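Local atomic coordinates of transcriptional regulator (Vibrio virus VP882, PDB entry 7DWM), a protein that binds the small signalling molecule 3,5-dimethylpyrazin-2-ol through its PAS domain and probably regulates transcription by binding DNA. Residues I18-W28 / I38-E46. Numbering follows the deposited sequence.
Sequences IHFFGNQPDPW and IYANQPFRE. With A1U (3,5-dimethylpyrazin-2-ol), chain C.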
loop_
_atom_site.group_PDB
_atom_site.type_symbol
_atom_site.label_atom_id
_atom_site.label_comp_id
_atom_site.label_asym_id
_atom_site.label_seq_id
_atom_site.Cartn_x
_atom_site.Cartn_y
_atom_site.Cartn_z
ATOM N N ILE A 18 22.140 -0.855 11.914
ATOM C CA ILE A 18 22.807 -1.635 10.857
ATOM C C ILE A 18 22.703 -3.142 11.079
ATOM O O ILE A 18 22.535 -3.898 10.111
ATOM C CB ILE A 18 24.257 -1.182 10.519
ATOM C CG1 ILE A 18 24.498 0.344 10.372
ATOM C CG2 ILE A 18 25.046 -2.173 9.704
ATOM C CD1 ILE A 18 25.238 1.061 11.500
ATOM N N HIS A 19 22.786 -3.628 12.319
ATOM C CA HIS A 19 22.508 -5.057 12.460
ATOM C C HIS A 19 21.072 -5.369 12.035
ATOM O O HIS A 19 20.803 -6.406 11.417
ATOM C CB HIS A 19 22.741 -5.569 13.874
ATOM C CG HIS A 19 22.354 -7.008 14.012
ATOM N ND1 HIS A 19 23.074 -8.025 13.421
ATOM C CD2 HIS A 19 21.275 -7.597 14.580
ATOM C CE1 HIS A 19 22.483 -9.181 13.660
ATOM N NE2 HIS A 19 21.387 -8.949 14.356
ATOM N N PHE A 20 20.139 -4.475 12.365
ATOM C CA PHE A 20 18.746 -4.623 11.950
ATOM C C PHE A 20 18.621 -4.709 10.431
ATOM O O PHE A 20 18.042 -5.664 9.899
ATOM C CB PHE A 20 17.929 -3.454 12.510
ATOM C CG PHE A 20 16.510 -3.403 12.018
ATOM C CD1 PHE A 20 16.028 -2.260 11.413
ATOM C CD2 PHE A 20 15.650 -4.474 12.191
ATOM C CE1 PHE A 20 14.736 -2.191 10.952
ATOM C CE2 PHE A 20 14.345 -4.403 11.746
ATOM C CZ PHE A 20 13.889 -3.258 11.123
ATOM N N PHE A 21 19.153 -3.713 9.717
ATOM C CA PHE A 21 19.022 -3.651 8.262
ATOM C C PHE A 21 19.759 -4.782 7.551
ATOM O O PHE A 21 19.307 -5.236 6.494
ATOM C CB PHE A 21 19.524 -2.301 7.747
ATOM C CG PHE A 21 18.797 -1.128 8.329
ATOM C CD1 PHE A 21 17.432 -1.181 8.543
ATOM C CD2 PHE A 21 19.477 0.025 8.668
ATOM C CE1 PHE A 21 16.761 -0.102 9.084
ATOM C CE2 PHE A 21 18.812 1.096 9.217
ATOM C CZ PHE A 21 17.452 1.037 9.422
ATOM N N GLY A 22 20.888 -5.245 8.093
ATOM C CA GLY A 22 21.651 -6.286 7.425
ATOM C C GLY A 22 20.994 -7.649 7.336
ATOM O O GLY A 22 21.586 -8.557 6.744
ATOM N N ASN A 23 19.801 -7.830 7.898
ATOM C CA ASN A 23 19.116 -9.122 7.874
ATOM C C ASN A 23 17.674 -8.958 7.406
ATOM O O ASN A 23 16.737 -9.530 7.967
ATOM C CB ASN A 23 19.174 -9.793 9.246
ATOM C CG ASN A 23 20.572 -9.812 9.827
ATOM O OD1 ASN A 23 21.098 -8.779 10.229
ATOM N ND2 ASN A 23 21.174 -10.993 9.891
ATOM N N GLN A 24 17.485 -8.168 6.348
ATOM C CA GLN A 24 16.223 -8.062 5.630
ATOM C C GLN A 24 16.502 -8.102 4.133
ATOM O O GLN A 24 17.453 -7.459 3.664
ATOM C CB GLN A 24 15.446 -6.782 5.974
ATOM C CG GLN A 24 15.410 -6.440 7.454
ATOM C CD GLN A 24 13.999 -6.392 7.986
ATOM O OE1 GLN A 24 13.090 -6.983 7.407
ATOM N NE2 GLN A 24 13.803 -5.687 9.087
ATOM N N PRO A 25 15.698 -8.836 3.361
ATOM C CA PRO A 25 15.908 -8.862 1.905
ATOM C C PRO A 25 15.598 -7.539 1.227
ATOM O O PRO A 25 15.967 -7.361 0.060
ATOM C CB PRO A 25 14.948 -9.965 1.427
ATOM C CG PRO A 25 14.617 -10.758 2.654
ATOM C CD PRO A 25 14.644 -9.772 3.778
ATOM N N ASP A 26 14.942 -6.612 1.919
ATOM C CA ASP A 26 14.604 -5.318 1.356
ATOM C C ASP A 26 15.816 -4.389 1.359
ATOM O O ASP A 26 16.670 -4.471 2.246
ATOM C CB ASP A 26 13.486 -4.665 2.160
ATOM C CG ASP A 26 12.131 -5.271 1.882
ATOM O OD1 ASP A 26 11.147 -4.815 2.504
ATOM O OD2 ASP A 26 12.046 -6.199 1.050
ATOM N N PRO A 27 15.917 -3.506 0.369
ATOM C CA PRO A 27 16.877 -2.399 0.466
ATOM C C PRO A 27 16.556 -1.488 1.642
ATOM O O PRO A 27 15.510 -0.829 1.664
ATOM C CB PRO A 27 16.717 -1.679 -0.879
ATOM C CG PRO A 27 16.215 -2.730 -1.809
ATOM C CD PRO A 27 15.329 -3.615 -0.977
ATOM N N TRP A 28 17.451 -1.449 2.625
ATOM C CA TRP A 28 17.270 -0.663 3.837
ATOM C C TRP A 28 18.481 0.240 4.022
ATOM O O TRP A 28 19.604 -0.130 3.669
ATOM C CB TRP A 28 17.129 -1.568 5.069
ATOM C CG TRP A 28 15.737 -2.008 5.440
ATOM C CD1 TRP A 28 15.186 -3.242 5.238
ATOM C CD2 TRP A 28 14.742 -1.235 6.125
ATOM N NE1 TRP A 28 13.907 -3.279 5.738
ATOM C CE2 TRP A 28 13.611 -2.060 6.288
ATOM C CE3 TRP A 28 14.694 0.078 6.603
ATOM C CZ2 TRP A 28 12.447 -1.615 6.912
ATOM C CZ3 TRP A 28 13.540 0.516 7.225
ATOM C CH2 TRP A 28 12.431 -0.327 7.373
ATOM N N ILE A 38 24.995 6.839 5.796
ATOM C CA ILE A 38 25.699 6.271 6.940
ATOM C C ILE A 38 25.775 4.751 6.839
ATOM O O ILE A 38 26.801 4.152 7.163
ATOM C CB ILE A 38 25.094 6.718 8.291
ATOM C CG1 ILE A 38 25.268 8.231 8.522
ATOM C CG2 ILE A 38 25.744 5.922 9.445
ATOM C CD1 ILE A 38 24.181 9.094 8.075
ATOM N N TYR A 39 24.704 4.108 6.384
ATOM C CA TYR A 39 24.771 2.686 6.077
ATOM C C TYR A 39 23.668 2.326 5.093
ATOM O O TYR A 39 22.632 2.993 5.024
ATOM C CB TYR A 39 24.643 1.812 7.329
ATOM C CG TYR A 39 24.698 0.338 7.000
ATOM C CD1 TYR A 39 23.547 -0.446 7.029
ATOM C CD2 TYR A 39 25.894 -0.263 6.625
ATOM C CE1 TYR A 39 23.589 -1.797 6.700
ATOM C CE2 TYR A 39 25.953 -1.608 6.305
ATOM C CZ TYR A 39 24.801 -2.373 6.348
ATOM O OH TYR A 39 24.865 -3.712 6.040
ATOM N N ALA A 40 23.914 1.260 4.337
ATOM C CA ALA A 40 22.917 0.648 3.473
ATOM C C ALA A 40 23.264 -0.826 3.372
ATOM O O ALA A 40 24.428 -1.173 3.153
ATOM C CB ALA A 40 22.890 1.296 2.083
ATOM N N ASN A 41 22.267 -1.684 3.563
ATOM C CA ASN A 41 22.500 -3.116 3.547
ATOM C C ASN A 41 22.934 -3.561 2.151
ATOM O O ASN A 41 22.944 -2.782 1.194
ATOM C CB ASN A 41 21.242 -3.865 3.988
ATOM C CG ASN A 41 20.010 -3.453 3.199
ATOM O OD1 ASN A 41 20.060 -2.532 2.384
ATOM N ND2 ASN A 41 18.896 -4.134 3.442
ATOM N N GLN A 42 23.310 -4.834 2.047
ATOM C CA GLN A 42 23.697 -5.373 0.746
ATOM C C GLN A 42 22.574 -5.329 -0.286
ATOM O O GLN A 42 22.878 -5.108 -1.470
ATOM C CB GLN A 42 24.226 -6.803 0.914
ATOM C CG GLN A 42 24.757 -7.421 -0.373
ATOM C CD GLN A 42 25.212 -8.855 -0.191
ATOM O OE1 GLN A 42 24.674 -9.772 -0.810
ATOM N NE2 GLN A 42 26.214 -9.056 0.658
ATOM N N PRO A 43 21.293 -5.530 0.061
ATOM C CA PRO A 43 20.238 -5.323 -0.951
ATOM C C PRO A 43 20.256 -3.948 -1.603
ATOM O O PRO A 43 20.212 -3.855 -2.840
ATOM C CB PRO A 43 18.953 -5.562 -0.148
ATOM C CG PRO A 43 19.349 -6.566 0.868
ATOM C CD PRO A 43 20.768 -6.230 1.250
ATOM N N PHE A 44 20.332 -2.871 -0.814
ATOM C CA PHE A 44 20.308 -1.542 -1.415
ATOM C C PHE A 44 21.552 -1.296 -2.252
ATOM O O PHE A 44 21.464 -0.758 -3.361
ATOM C CB PHE A 44 20.171 -0.450 -0.358
ATOM C CG PHE A 44 20.126 0.930 -0.947
ATOM C CD1 PHE A 44 21.270 1.707 -1.030
ATOM C CD2 PHE A 44 18.946 1.428 -1.470
ATOM C CE1 PHE A 44 21.230 2.963 -1.594
ATOM C CE2 PHE A 44 18.900 2.687 -2.032
ATOM C CZ PHE A 44 20.044 3.454 -2.097
ATOM N N ARG A 45 22.726 -1.656 -1.729
ATOM C CA ARG A 45 23.938 -1.462 -2.506
ATOM C C ARG A 45 23.951 -2.331 -3.753
ATOM O O ARG A 45 24.609 -1.975 -4.730
ATOM C CB ARG A 45 25.175 -1.786 -1.666
ATOM C CG ARG A 45 25.573 -0.744 -0.633
ATOM C CD ARG A 45 26.901 -1.130 0.012
ATOM N NE ARG A 45 27.186 -2.555 -0.152
ATOM C CZ ARG A 45 27.013 -3.471 0.796
ATOM N NH1 ARG A 45 26.556 -3.118 1.990
ATOM N NH2 ARG A 45 27.298 -4.744 0.549
ATOM N N GLU A 46 23.178 -3.412 -3.778
ATOM C CA GLU A 46 23.080 -4.238 -4.971
ATOM C C GLU A 46 22.026 -3.751 -5.952
ATOM O O GLU A 46 22.102 -4.090 -7.139
ATOM C CB GLU A 46 22.782 -5.687 -4.580
ATOM C CG GLU A 46 23.052 -6.689 -5.681
ATOM C CD GLU A 46 23.683 -7.960 -5.160
ATOM O OE1 GLU A 46 24.004 -8.016 -3.954
ATOM O OE2 GLU A 46 23.855 -8.901 -5.961
HETATM C CAB A1U C . 15.696 6.203 -4.427
HETATM C CAC A1U C . 16.740 5.249 -4.336
HETATM C CAE A1U C . 17.393 6.197 -2.295
HETATM C CAF A1U C . 16.330 7.108 -2.471
HETATM C CAG A1U C . 16.911 4.230 -5.430
HETATM C CAH A1U C . 18.300 6.224 -1.102
HETATM N NAA A1U C . 15.473 7.162 -3.489
HETATM N NAD A1U C . 17.572 5.270 -3.255
HETATM O OAI A1U C . 16.181 8.058 -1.442
#
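Asn41 N donates to Trp28 O (3.1 Å), a backbone bond that ties the start of strand 28-32 to the residue just past the neighbouring antiparallel strand 37-40, where helix 42-47 is about to begin. The Asn41 side chain then points into the loop 22-27 that follows helix 7-21. A chi1 of 53° turns its amide back over the helix start, where OD1 caps Phe44 N. OD1 also accepts from Trp28 N at 2.8 Å, the two N-H groups arriving from opposite faces of the amide. ND2 reaches the other way: it lies in the carbonyl plane of Asp26 and donates to Asp26 O, a bond modelled doubtfully short, while a longer, bent bond to Phe21 O (3.3 Å) meets that carbonyl from above its plane. Together the bonds of OD1 and ND2 orient this buried amide between the loop and the helix start.

Beside it, Pro43 lays CB and CG against the carbonyl oxygens of residues 24-26, and Pro27 CB packs on Phe44 CB at 3.7 Å. At the helix 7-21 end, Ile18 CG2 stands over the centre of the Tyr39 ring, a CH-pi contact 3.3 Å from the centroid, with Phe21 CB at the ring edge. Trp28 stacks on His123, which also bonds Asp26 OD1.

Phe44 directs its ring edge into the ligand pocket, CE2 lying 3.2 Å from NAD of 3,5-dimethylpyrazin-2-ol. The Asn41 amide, N-cap of helix 42-47, also ties this helix to the loop after helix 7-21 and to the start of strand 28-32 in the PAS fold, beside the ligand pocket.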